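Local coordinates for protein translation initiation factor eIF2B subunit epsilon (Schizosaccharomyces pombe, PDB 5B04) that serves as a component of the eIF2B complex, which catalyses exchange of GDP for GTP on the gamma subunit of translation initiation factor eIF2, at residues F55-A59 with P92-N96; A153-M157 with I243-V248; R171-F177 with H188-R194; K182-C186 with K260-H264. All blocks are in the same frame, centred on the assembly; numbering follows the deposited sequence.

Interaction 1: F55-A59 with P92-N96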
loop_
_atom_site.group_PDB
_atom_site.type_symbol
_atom_site.label_atom_id
_atom_site.label_comp_id
_atom_site.label_asym_id
_atom_site.label_seq_id
_atom_site.Cartn_x
_atom_site.Cartn_y
_atom_site.Cartn_z
ATOM N N PHE I 55 2.974 -34.431 42.632
ATOM C CA PHE I 55 1.891 -35.186 42.012
ATOM C C PHE I 55 1.630 -34.739 40.577
ATOM O O PHE I 55 1.441 -35.571 39.690
ATOM C CB PHE I 55 0.611 -35.059 42.840
ATOM C CG PHE I 55 0.612 -35.892 44.088
ATOM C CD1 PHE I 55 1.474 -36.968 44.217
ATOM C CD2 PHE I 55 -0.250 -35.601 45.131
ATOM C CE1 PHE I 55 1.477 -37.738 45.364
ATOM C CE2 PHE I 55 -0.252 -36.367 46.280
ATOM C CZ PHE I 55 0.612 -37.437 46.395
ATOM N N GLU I 56 1.621 -33.428 40.352
ATOM C CA GLU I 56 1.430 -32.887 39.009
ATOM C C GLU I 56 2.566 -33.312 38.086
ATOM O O GLU I 56 2.384 -33.434 36.875
ATOM C CB GLU I 56 1.328 -31.358 39.049
ATOM C CG GLU I 56 0.023 -30.828 39.626
ATOM C CD GLU I 56 -1.164 -31.043 38.703
ATOM O OE1 GLU I 56 -0.950 -31.339 37.508
ATOM O OE2 GLU I 56 -2.313 -30.914 39.175
ATOM N N PHE I 57 3.738 -33.539 38.671
ATOM C CA PHE I 57 4.898 -34.006 37.922
ATOM C C PHE I 57 4.758 -35.477 37.548
ATOM O O PHE I 57 4.985 -35.859 36.401
ATOM C CB PHE I 57 6.177 -33.788 38.730
ATOM C CG PHE I 57 7.383 -34.471 38.152
ATOM C CD1 PHE I 57 7.964 -34.008 36.984
ATOM C CD2 PHE I 57 7.938 -35.573 38.780
ATOM C CE1 PHE I 57 9.077 -34.632 36.453
ATOM C CE2 PHE I 57 9.051 -36.201 38.255
ATOM C CZ PHE I 57 9.621 -35.728 37.090
ATOM N N LEU I 58 4.385 -36.297 38.526
ATOM C CA LEU I 58 4.188 -37.723 38.297
ATOM C C LEU I 58 3.013 -37.958 37.356
ATOM O O LEU I 58 3.020 -38.897 36.561
ATOM C CB LEU I 58 3.964 -38.457 39.620
ATOM C CG LEU I 58 5.070 -38.327 40.670
ATOM C CD1 LEU I 58 4.701 -39.086 41.934
ATOM C CD2 LEU I 58 6.405 -38.803 40.118
ATOM N N ALA I 59 2.003 -37.097 37.452
ATOM C CA ALA I 59 0.855 -37.161 36.555
ATOM C C ALA I 59 1.285 -36.845 35.128
ATOM O O ALA I 59 0.831 -37.478 34.175
ATOM C CB ALA I 59 -0.234 -36.202 37.009
ATOM N N PRO I 92 -5.309 -39.498 37.759
ATOM C CA PRO I 92 -4.416 -40.212 36.841
ATOM C C PRO I 92 -3.786 -41.438 37.494
ATOM O O PRO I 92 -3.569 -42.449 36.827
ATOM C CB PRO I 92 -3.345 -39.168 36.503
ATOM C CG PRO I 92 -3.974 -37.852 36.819
ATOM C CD PRO I 92 -4.867 -38.112 37.989
ATOM N N PHE I 93 -3.501 -41.342 38.789
ATOM C CA PHE I 93 -2.876 -42.439 39.516
ATOM C C PHE I 93 -3.525 -42.676 40.875
ATOM O O PHE I 93 -4.129 -41.773 41.454
ATOM C CB PHE I 93 -1.377 -42.175 39.699
ATOM C CG PHE I 93 -1.056 -40.817 40.264
ATOM C CD1 PHE I 93 -1.178 -40.565 41.621
ATOM C CD2 PHE I 93 -0.613 -39.798 39.438
ATOM C CE1 PHE I 93 -0.875 -39.320 42.141
ATOM C CE2 PHE I 93 -0.310 -38.551 39.952
ATOM C CZ PHE I 93 -0.439 -38.313 41.306
ATOM N N SER I 94 -3.393 -43.900 41.375
ATOM C CA SER I 94 -3.848 -44.231 42.718
ATOM C C SER I 94 -2.756 -43.891 43.724
ATOM O O SER I 94 -1.575 -44.127 43.469
ATOM C CB SER I 94 -4.220 -45.711 42.819
ATOM O OG SER I 94 -3.067 -46.531 42.735
ATOM N N VAL I 95 -3.147 -43.330 44.862
ATOM C CA VAL I 95 -2.177 -42.948 45.879
ATOM C C VAL I 95 -2.341 -43.777 47.147
ATOM O O VAL I 95 -3.425 -43.841 47.726
ATOM C CB VAL I 95 -2.291 -41.458 46.240
ATOM C CG1 VAL I 95 -1.008 -40.980 46.901
ATOM C CG2 VAL I 95 -2.586 -40.633 44.998
ATOM N N ASN I 96 -1.254 -44.413 47.569
ATOM C CA ASN I 96 -1.246 -45.193 48.800
ATOM C C ASN I 96 -0.104 -44.766 49.713
ATOM O O ASN I 96 1.033 -44.618 49.269
ATOM C CB ASN I 96 -1.141 -46.687 48.489
ATOM C CG ASN I 96 -2.399 -47.239 47.850
ATOM O OD1 ASN I 96 -3.512 -46.943 48.284
ATOM N ND2 ASN I 96 -2.229 -48.047 46.809
#

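Interaction 2: A153-M157 with I243-V248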
loop_
_atom_site.group_PDB
_atom_site.type_symbol
_atom_site.label_atom_id
_atom_site.label_comp_id
_atom_site.label_asym_id
_atom_site.label_seq_id
_atom_site.Cartn_x
_atom_site.Cartn_y
_atom_site.Cartn_z
ATOM N N ALA I 153 21.116 -52.810 32.644
ATOM C CA ALA I 153 20.909 -51.371 32.749
ATOM C C ALA I 153 19.878 -51.106 33.837
ATOM O O ALA I 153 18.676 -51.265 33.621
ATOM C CB ALA I 153 20.459 -50.790 31.421
ATOM N N ILE I 154 20.352 -50.704 35.011
ATOM C CA ILE I 154 19.513 -50.668 36.202
ATOM C C ILE I 154 18.722 -49.372 36.375
ATOM O O ILE I 154 17.514 -49.407 36.606
ATOM C CB ILE I 154 20.363 -50.904 37.466
ATOM C CG1 ILE I 154 21.008 -52.286 37.404
ATOM C CG2 ILE I 154 19.514 -50.782 38.716
ATOM C CD1 ILE I 154 20.020 -53.395 37.119
ATOM N N MET I 155 19.394 -48.231 36.263
ATOM C CA MET I 155 18.742 -46.961 36.563
ATOM C C MET I 155 19.147 -45.833 35.614
ATOM O O MET I 155 20.306 -45.726 35.212
ATOM C CB MET I 155 19.036 -46.567 38.017
ATOM C CG MET I 155 18.632 -45.153 38.402
ATOM S SD MET I 155 18.911 -44.805 40.152
ATOM C CE MET I 155 20.642 -44.345 40.154
ATOM N N THR I 156 18.173 -45.003 35.250
ATOM C CA THR I 156 18.421 -43.813 34.447
ATOM C C THR I 156 18.295 -42.558 35.306
ATOM O O THR I 156 17.235 -42.285 35.870
ATOM C CB THR I 156 17.447 -43.712 33.259
ATOM O OG1 THR I 156 17.704 -44.776 32.335
ATOM C CG2 THR I 156 17.613 -42.379 32.545
ATOM N N MET I 157 19.381 -41.798 35.402
ATOM C CA MET I 157 19.398 -40.591 36.222
ATOM C C MET I 157 19.014 -39.352 35.420
ATOM O O MET I 157 19.743 -38.934 34.520
ATOM C CB MET I 157 20.777 -40.396 36.853
ATOM C CG MET I 157 21.175 -41.493 37.825
ATOM S SD MET I 157 22.779 -41.198 38.596
ATOM C CE MET I 157 23.875 -41.406 37.196
ATOM N N ILE I 243 21.261 -43.269 47.778
ATOM C CA ILE I 243 21.165 -43.703 46.391
ATOM C C ILE I 243 22.343 -43.206 45.549
ATOM O O ILE I 243 22.555 -43.674 44.431
ATOM C CB ILE I 243 19.842 -43.227 45.748
ATOM C CG1 ILE I 243 19.492 -44.088 44.530
ATOM C CG2 ILE I 243 19.918 -41.749 45.389
ATOM C CD1 ILE I 243 18.238 -43.651 43.817
ATOM N N ARG I 244 23.120 -42.273 46.092
ATOM C CA ARG I 244 24.210 -41.670 45.332
ATOM C C ARG I 244 25.596 -42.187 45.716
ATOM O O ARG I 244 26.357 -42.619 44.853
ATOM C CB ARG I 244 24.173 -40.147 45.479
ATOM C CG ARG I 244 23.228 -39.462 44.504
ATOM C CD ARG I 244 23.538 -39.874 43.071
ATOM N NE ARG I 244 22.752 -39.129 42.090
ATOM C CZ ARG I 244 21.553 -39.501 41.651
ATOM N NH1 ARG I 244 20.989 -40.611 42.107
ATOM N NH2 ARG I 244 20.916 -38.760 40.756
ATOM N N LYS I 245 25.932 -42.141 47.001
ATOM C CA LYS I 245 27.280 -42.511 47.422
ATOM C C LYS I 245 27.360 -43.963 47.899
ATOM O O LYS I 245 28.445 -44.477 48.170
ATOM C CB LYS I 245 27.778 -41.563 48.516
ATOM C CG LYS I 245 29.296 -41.549 48.678
ATOM C CD LYS I 245 29.868 -40.138 48.613
ATOM C CE LYS I 245 28.898 -39.106 49.168
ATOM N NZ LYS I 245 29.556 -37.791 49.395
ATOM N N ASP I 246 26.213 -44.626 47.995
ATOM C CA ASP I 246 26.201 -46.051 48.308
ATOM C C ASP I 246 25.857 -46.873 47.070
ATOM O O ASP I 246 26.613 -47.760 46.677
ATOM C CB ASP I 246 25.215 -46.359 49.439
ATOM C CG ASP I 246 25.636 -45.755 50.764
ATOM O OD1 ASP I 246 26.829 -45.417 50.916
ATOM O OD2 ASP I 246 24.775 -45.624 51.660
ATOM N N PHE I 247 24.718 -46.569 46.452
ATOM C CA PHE I 247 24.263 -47.322 45.287
ATOM C C PHE I 247 25.079 -47.009 44.034
ATOM O O PHE I 247 25.729 -47.894 43.479
ATOM C CB PHE I 247 22.781 -47.052 45.016
ATOM C CG PHE I 247 22.254 -47.754 43.796
ATOM C CD1 PHE I 247 22.013 -49.116 43.816
ATOM C CD2 PHE I 247 22.003 -47.052 42.629
ATOM C CE1 PHE I 247 21.530 -49.767 42.696
ATOM C CE2 PHE I 247 21.518 -47.697 41.505
ATOM C CZ PHE I 247 21.282 -49.056 41.539
ATOM N N VAL I 248 25.032 -45.755 43.591
ATOM C CA VAL I 248 25.724 -45.340 42.372
ATOM C C VAL I 248 27.225 -45.604 42.460
ATOM O O VAL I 248 27.826 -46.128 41.520
ATOM C CB VAL I 248 25.485 -43.845 42.066
ATOM C CG1 VAL I 248 26.459 -43.345 41.009
ATOM C CG2 VAL I 248 24.049 -43.619 41.622
#

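Interaction 3: R171-F177 with H188-R194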
loop_
_atom_site.group_PDB
_atom_site.type_symbol
_atom_site.label_atom_id
_atom_site.label_comp_id
_atom_site.label_asym_id
_atom_site.label_seq_id
_atom_site.Cartn_x
_atom_site.Cartn_y
_atom_site.Cartn_z
ATOM N N ARG I 171 24.532 -27.506 46.616
ATOM C CA ARG I 171 25.641 -28.416 46.893
ATOM C C ARG I 171 25.300 -29.879 46.613
ATOM O O ARG I 171 26.134 -30.623 46.094
ATOM C CB ARG I 171 26.106 -28.260 48.343
ATOM C CG ARG I 171 27.378 -29.030 48.664
ATOM C CD ARG I 171 28.485 -28.717 47.664
ATOM N NE ARG I 171 29.128 -27.431 47.922
ATOM C CZ ARG I 171 30.089 -26.912 47.166
ATOM N NH1 ARG I 171 30.521 -27.566 46.096
ATOM N NH2 ARG I 171 30.619 -25.737 47.478
ATOM N N THR I 172 24.085 -30.293 46.961
ATOM C CA THR I 172 23.635 -31.652 46.666
ATOM C C THR I 172 23.579 -31.864 45.157
ATOM O O THR I 172 23.972 -32.916 44.647
ATOM C CB THR I 172 22.248 -31.940 47.285
ATOM O OG1 THR I 172 22.378 -32.092 48.704
ATOM C CG2 THR I 172 21.645 -33.212 46.704
ATOM N N GLU I 173 23.105 -30.846 44.447
ATOM C CA GLU I 173 22.973 -30.909 42.998
ATOM C C GLU I 173 24.321 -30.739 42.300
ATOM O O GLU I 173 24.483 -31.129 41.144
ATOM C CB GLU I 173 21.987 -29.843 42.504
ATOM C CG GLU I 173 20.535 -30.082 42.909
ATOM C CD GLU I 173 20.272 -29.801 44.377
ATOM O OE1 GLU I 173 21.113 -29.135 45.017
ATOM O OE2 GLU I 173 19.226 -30.249 44.893
ATOM N N SER I 174 25.285 -30.156 43.007
ATOM C CA SER I 174 26.618 -29.944 42.450
ATOM C C SER I 174 27.413 -31.244 42.425
ATOM O O SER I 174 27.927 -31.689 43.451
ATOM C CB SER I 174 27.377 -28.883 43.250
ATOM O OG SER I 174 28.652 -28.634 42.685
ATOM N N SER I 175 27.512 -31.848 41.245
ATOM C CA SER I 175 28.221 -33.110 41.086
ATOM C C SER I 175 28.906 -33.192 39.726
ATOM O O SER I 175 28.461 -32.572 38.760
ATOM C CB SER I 175 27.259 -34.289 41.256
ATOM O OG SER I 175 26.542 -34.197 42.475
ATOM N N VAL I 176 29.989 -33.959 39.657
ATOM C CA VAL I 176 30.687 -34.174 38.395
ATOM C C VAL I 176 30.252 -35.483 37.749
ATOM O O VAL I 176 30.383 -36.554 38.342
ATOM C CB VAL I 176 32.216 -34.191 38.578
ATOM C CG1 VAL I 176 32.901 -34.552 37.268
ATOM C CG2 VAL I 176 32.705 -32.846 39.081
ATOM N N PHE I 177 29.729 -35.387 36.532
ATOM C CA PHE I 177 29.342 -36.562 35.766
ATOM C C PHE I 177 30.309 -36.792 34.612
ATOM O O PHE I 177 30.746 -35.843 33.962
ATOM C CB PHE I 177 27.915 -36.416 35.226
ATOM C CG PHE I 177 26.846 -36.527 36.278
ATOM C CD1 PHE I 177 26.576 -35.468 37.129
ATOM C CD2 PHE I 177 26.099 -37.686 36.402
ATOM C CE1 PHE I 177 25.588 -35.569 38.091
ATOM C CE2 PHE I 177 25.109 -37.792 37.360
ATOM C CZ PHE I 177 24.854 -36.732 38.207
ATOM N N HIS I 188 31.257 -42.303 35.563
ATOM C CA HIS I 188 31.825 -41.750 36.784
ATOM C C HIS I 188 30.869 -40.783 37.466
ATOM O O HIS I 188 30.211 -39.972 36.814
ATOM C CB HIS I 188 33.151 -41.046 36.490
ATOM C CG HIS I 188 33.927 -40.678 37.717
ATOM N ND1 HIS I 188 33.510 -39.706 38.600
ATOM C CD2 HIS I 188 35.094 -41.156 38.207
ATOM C CE1 HIS I 188 34.387 -39.602 39.583
ATOM N NE2 HIS I 188 35.359 -40.469 39.367
ATOM N N TYR I 189 30.801 -40.883 38.788
ATOM C CA TYR I 189 30.069 -39.922 39.599
ATOM C C TYR I 189 30.856 -39.587 40.857
ATOM O O TYR I 189 31.288 -40.479 41.585
ATOM C CB TYR I 189 28.686 -40.456 39.979
ATOM C CG TYR I 189 27.999 -39.632 41.048
ATOM C CD1 TYR I 189 27.305 -38.474 40.721
ATOM C CD2 TYR I 189 28.048 -40.009 42.385
ATOM C CE1 TYR I 189 26.680 -37.717 41.694
ATOM C CE2 TYR I 189 27.429 -39.255 43.365
ATOM C CZ TYR I 189 26.746 -38.111 43.014
ATOM O OH TYR I 189 26.125 -37.360 43.984
ATOM N N GLN I 190 31.045 -38.296 41.104
ATOM C CA GLN I 190 31.581 -37.839 42.378
ATOM C C GLN I 190 30.977 -36.483 42.730
ATOM O O GLN I 190 31.054 -35.529 41.954
ATOM C CB GLN I 190 33.113 -37.771 42.348
ATOM C CG GLN I 190 33.711 -36.826 41.318
ATOM C CD GLN I 190 35.146 -36.460 41.638
ATOM O OE1 GLN I 190 36.072 -37.217 41.349
ATOM N NE2 GLN I 190 35.337 -35.293 42.243
ATOM N N ALA I 191 30.350 -36.414 43.897
ATOM C CA ALA I 191 29.722 -35.181 44.345
ATOM C C ALA I 191 30.778 -34.147 44.706
ATOM O O ALA I 191 31.799 -34.474 45.311
ATOM C CB ALA I 191 28.808 -35.449 45.529
ATOM N N ASN I 192 30.532 -32.899 44.325
ATOM C CA ASN I 192 31.446 -31.816 44.650
ATOM C C ASN I 192 31.431 -31.494 46.138
ATOM O O ASN I 192 30.383 -31.198 46.709
ATOM C CB ASN I 192 31.103 -30.560 43.846
ATOM C CG ASN I 192 31.303 -30.749 42.358
ATOM O OD1 ASN I 192 32.154 -31.528 41.929
ATOM N ND2 ASN I 192 30.522 -30.032 41.559
ATOM N N GLU I 193 32.601 -31.568 46.759
ATOM C CA GLU I 193 32.767 -31.145 48.142
ATOM C C GLU I 193 34.159 -30.551 48.313
ATOM O O GLU I 193 35.166 -31.248 48.179
ATOM C CB GLU I 193 32.539 -32.311 49.109
ATOM C CG GLU I 193 33.142 -33.625 48.654
ATOM C CD GLU I 193 32.815 -34.780 49.579
ATOM O OE1 GLU I 193 32.437 -34.526 50.743
ATOM O OE2 GLU I 193 32.939 -35.944 49.143
ATOM N N ARG I 194 34.205 -29.252 48.593
ATOM C CA ARG I 194 35.466 -28.524 48.668
ATOM C C ARG I 194 36.367 -29.093 49.759
ATOM O O ARG I 194 35.951 -29.279 50.902
ATOM C CB ARG I 194 35.202 -27.034 48.885
ATOM C CG ARG I 194 34.520 -26.390 47.684
ATOM C CD ARG I 194 34.279 -24.903 47.859
ATOM N NE ARG I 194 33.600 -24.344 46.692
ATOM C CZ ARG I 194 33.170 -23.091 46.599
ATOM N NH1 ARG I 194 33.343 -22.250 47.610
ATOM N NH2 ARG I 194 32.564 -22.677 45.494
#

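Interaction 4: K182-C186 with K260-H264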
loop_
_atom_site.group_PDB
_atom_site.type_symbol
_atom_site.label_atom_id
_atom_site.label_comp_id
_atom_site.label_asym_id
_atom_site.label_seq_id
_atom_site.Cartn_x
_atom_site.Cartn_y
_atom_site.Cartn_z
ATOM N N LYS I 182 27.584 -40.895 23.418
ATOM C CA LYS I 182 26.600 -41.502 22.527
ATOM C C LYS I 182 25.556 -42.308 23.291
ATOM O O LYS I 182 24.355 -42.090 23.136
ATOM C CB LYS I 182 27.285 -42.398 21.495
ATOM C CG LYS I 182 26.325 -43.017 20.491
ATOM C CD LYS I 182 27.042 -43.962 19.544
ATOM C CE LYS I 182 28.290 -43.317 18.964
ATOM N NZ LYS I 182 28.451 -43.618 17.514
ATOM N N THR I 183 26.022 -43.242 24.113
ATOM C CA THR I 183 25.130 -44.137 24.840
ATOM C C THR I 183 24.570 -43.490 26.104
ATOM O O THR I 183 23.695 -44.057 26.760
ATOM C CB THR I 183 25.846 -45.445 25.222
ATOM O OG1 THR I 183 27.006 -45.145 26.007
ATOM C CG2 THR I 183 26.272 -46.199 23.972
ATOM N N SER I 184 25.077 -42.304 26.431
ATOM C CA SER I 184 24.662 -41.556 27.619
ATOM C C SER I 184 24.772 -42.394 28.892
ATOM O O SER I 184 23.947 -42.278 29.798
ATOM C CB SER I 184 23.233 -41.029 27.456
ATOM O OG SER I 184 22.287 -42.083 27.462
ATOM N N GLN I 185 25.801 -43.232 28.953
ATOM C CA GLN I 185 26.046 -44.057 30.129
ATOM C C GLN I 185 26.985 -43.355 31.101
ATOM O O GLN I 185 28.097 -42.973 30.736
ATOM C CB GLN I 185 26.631 -45.414 29.728
ATOM C CG GLN I 185 27.313 -46.154 30.871
ATOM C CD GLN I 185 27.726 -47.562 30.493
ATOM O OE1 GLN I 185 27.700 -47.936 29.320
ATOM N NE2 GLN I 185 28.116 -48.351 31.488
ATOM N N CYS I 186 26.529 -43.181 32.336
ATOM C CA CYS I 186 27.366 -42.598 33.374
ATOM C C CYS I 186 28.472 -43.576 33.753
ATOM O O CYS I 186 28.201 -44.697 34.176
ATOM C CB CYS I 186 26.528 -42.230 34.600
ATOM S SG CYS I 186 27.461 -41.449 35.936
ATOM N N LYS I 260 24.792 -51.422 34.770
ATOM C CA LYS I 260 24.990 -50.248 33.966
ATOM C C LYS I 260 24.122 -49.141 34.482
ATOM O O LYS I 260 22.963 -49.344 34.755
ATOM C CB LYS I 260 24.600 -50.542 32.531
ATOM C CG LYS I 260 25.730 -51.047 31.662
ATOM C CD LYS I 260 25.191 -51.628 30.372
ATOM C CE LYS I 260 26.232 -52.468 29.676
ATOM N NZ LYS I 260 26.893 -53.365 30.652
ATOM N N ILE I 261 24.700 -47.964 34.620
ATOM C CA ILE I 261 23.970 -46.803 35.102
ATOM C C ILE I 261 23.929 -45.761 33.984
ATOM O O ILE I 261 24.875 -45.641 33.204
ATOM C CB ILE I 261 24.613 -46.229 36.391
ATOM C CG1 ILE I 261 23.636 -45.313 37.120
ATOM C CG2 ILE I 261 25.926 -45.531 36.101
ATOM C CD1 ILE I 261 22.433 -46.040 37.613
ATOM N N HIS I 262 22.826 -45.026 33.884
ATOM C CA HIS I 262 22.636 -44.121 32.753
ATOM C C HIS I 262 22.154 -42.729 33.149
ATOM O O HIS I 262 21.546 -42.541 34.202
ATOM C CB HIS I 262 21.650 -44.732 31.754
ATOM C CG HIS I 262 22.243 -45.816 30.909
ATOM N ND1 HIS I 262 23.022 -45.554 29.803
ATOM C CD2 HIS I 262 22.171 -47.165 31.009
ATOM C CE1 HIS I 262 23.405 -46.694 29.258
ATOM N NE2 HIS I 262 22.903 -47.687 29.969
ATOM N N CYS I 263 22.433 -41.762 32.281
ATOM C CA CYS I 263 22.018 -40.381 32.487
ATOM C C CYS I 263 21.126 -39.885 31.357
ATOM O O CYS I 263 21.337 -40.223 30.191
ATOM C CB CYS I 263 23.235 -39.461 32.606
ATOM S SG CYS I 263 24.081 -39.513 34.194
ATOM N N HIS I 264 20.128 -39.084 31.710
ATOM C CA HIS I 264 19.353 -38.353 30.719
ATOM C C HIS I 264 19.477 -36.860 30.983
ATOM O O HIS I 264 18.970 -36.354 31.984
ATOM C CB HIS I 264 17.883 -38.768 30.738
ATOM C CG HIS I 264 17.027 -37.982 29.794
ATOM N ND1 HIS I 264 16.730 -38.416 28.520
ATOM C CD2 HIS I 264 16.413 -36.783 29.934
ATOM C CE1 HIS I 264 15.966 -37.522 27.918
ATOM N NE2 HIS I 264 15.760 -36.520 28.754
#

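Interaction 1: F55-A59 with P92-N96
The carbonyl oxygen of Phe55 meets the rim of the Phe93 ring across the contact, with Phe55 O 3.5 Å from Phe93 CE2 and near the plane of that ring. The same oxygen accepts the helical bond from the backbone of its own segment, Ala59 N to Phe55 O at 2.8 Å. Phe93 suits this place because an aromatic C-H edge carries a slight positive charge and can face a carbonyl that is already bonded. Its CG sits between the backbone N and the carbonyl carbon (chi1 51°), which swings the ring onto the helix. The two phenylalanines do not stack: their planes are 58° apart, Phe93 CE1 lies over one face of Phe55, and Phe93 CZ is 3.7 Å from Phe55 CD1. Ala59, short enough to let the ring close on the backbone, places its CB 3.8 Å from Phe93 CE2 and 4.1 Å from Pro92 CG. The far end of Phe55 is met by a methyl, CZ lying 3.9 Å from Val95 CG1. Trp86 meets both phenylalanine rings, and Val66 of strand 65-70 touches Leu58 and Phe93. With no hydrogen bond between the segments, helix 50-61 is joined to the start of strand 94-99 and the two loop residues before it by apolar packing and the weak polarity of a ring edge.

Interaction 2: A153-M157 with I243-V248
Met157 lays its sulfur over the centre of the flat Arg244 guanidinium, Met157 SD standing 3.7 Å from Arg244 CZ on one face. The two chains overlap while running in opposite senses. An unbranched, polarisable thioether suits the face of a cation whose N-H groups point outward in the plane. Beside it, Met155 stretches out from the strand with CG anti to the backbone N (chi1 170°) and bends only at its end, which brings the methyl CE against Phe247 and Val248. Met155 CE is 3.7 Å from Phe247 CE2, near the plane of that ring, and 3.8 Å from Val248 CG2. The sulfur of Met155 makes a Met-aromatic contact with Phe247, SD lying 5.2 Å from the ring centroid in an oblique position, and it touches Ile243 CD1 at 3.9 Å. Ile154 reaches the same ring from its edge, with CG2 3.8 Å from Phe247 CZ.

A second shell positions these groups. Asp220 and Asp224 form salt bridges with Arg244 through NH2 and NH1, which hold the guanidinium in place under the sulfur and probably offset its buried charge. Phe234 meets the ring of Phe247. The helix makes a pi-type turn at 243-248, closed by a weak bond from Val248 N to Ile243 O. Helix 243-252 covers strand 153-161; residues 243-248 and 153-157 run nearly antiparallel, at 158°, while strands 212-226 and 260-266 pair with strand 153-161 and helix 229-236 touches Ile154.

Interaction 3: R171-F177 with H188-R194
Val176 and Gln190 form an antiparallel hydrogen-bonded pair, with Val176 N giving a straight bond of 3.0 Å to Gln190 O and a weaker one returning from Gln190 N to Val176 O. This is the close-packed part, and Met222 of the neighbouring eIF2B gamma subunit covers the face of Val176 and Gln190. On the face carrying Ser175, Phe177, Tyr189 and Ala191, the edge of Tyr189 points at the face of Phe177, Tyr189 CD1 being 3.9 Å from Phe177 CZ with the planes 64° apart. The small Ser175 leaves room for the tyrosine, its CB 3.5 Å from Tyr189 CE1.

Where the strands end, Asn192 grips Ser174 twice: its backbone N bonds to Ser174 O at 3.0 Å, and ND2 bonds to Ser174 OG at 2.6 Å, the hydroxyl lying in the amide plane. Asparagine suits the place because its amide donates to both the Ser174 hydroxyl and Asn216 OD1. Replacing it by leucine would probably leave these two without their shared donor.

Beyond this point the contact opens to solvent. Arg171, bent at chi2 and chi3, brings CD to 3.3 Å from Asn192 O, and its NH2 comes over the Arg194 guanidinium; a bound phosphate, probably from the crystallisation liquor, lies beside Arg171. The whole is a beta hairpin of strands 175-179 and 186-191, with polar loops continuing from its open end.

Interaction 4: K182-C186 with K260-H264
His262 lies against Gln185, its ring carbon CE1 3.5 Å from Gln185 CB. Its CG is anti to the carbonyl carbon (chi1 -76°), which brings the imidazole up to residues 183-185 and ND1 near Ser184 O. That oxygen has two donors. Cys263 N gives a straight bond of 3.0 Å to Ser184 O, lying nearly along the C=O axis, whereas His262 ND1 gives a weak one of 3.4 Å from the ring edge. Histidine suits the site because its ring packs on CA and CB of Gln185 while its edge offers ND1 to a carbonyl. A leucine in its place would probably leave Ser184 O with Cys263 N alone. Ser184 has left-handed helical backbone angles (53° and 36°), and the turn there carries the carbonyl to strand 260-264.

Gln185 stretches out with its amide near the aliphatic part of Lys260, Gln185 NE2 lying 3.6 Å from Lys260 CG. Past it, Cys186 enters the interior: its backbone N makes a weak, bent bond of 3.1 Å to Ile261 O, and its CB rests 3.7 Å from both Ile261 CG2 and Cys263 SG. Small, apolar cysteines fit this spot; their sulfurs are too far apart for a disulfide. Met157 of strand 153-161 and Phe177 of strand 175-179 also touch Cys186, while Arg146 of helix 137-147 touches Ser184 and His262. The arrangement is that of a hairpin connection, between strands 175-179 and 186-191, folded across a strand of the central mixed sheet at about a right angle.

All four contacts reach one mixed sheet in the N-terminal nucleotidyl transferase-like region, of the GT-A clan. Interaction 1 stands apart: it closes before the others open, and its centre is 23 to 30 Å from theirs. Interactions 2, 3 and 4 form a cluster with centres 11 to 17 Å apart. Strands 153-161 and 260-266, neighbours in the sheet, link interactions 2 and 4, whereas Tyr189 and Phe177 carry interaction 3 onto both. Both segments of interaction 3 lie between those of interaction 2, while those of interaction 4 alternate with both, so residues far apart in sequence meet around the hairpin that touches the gamma subunit.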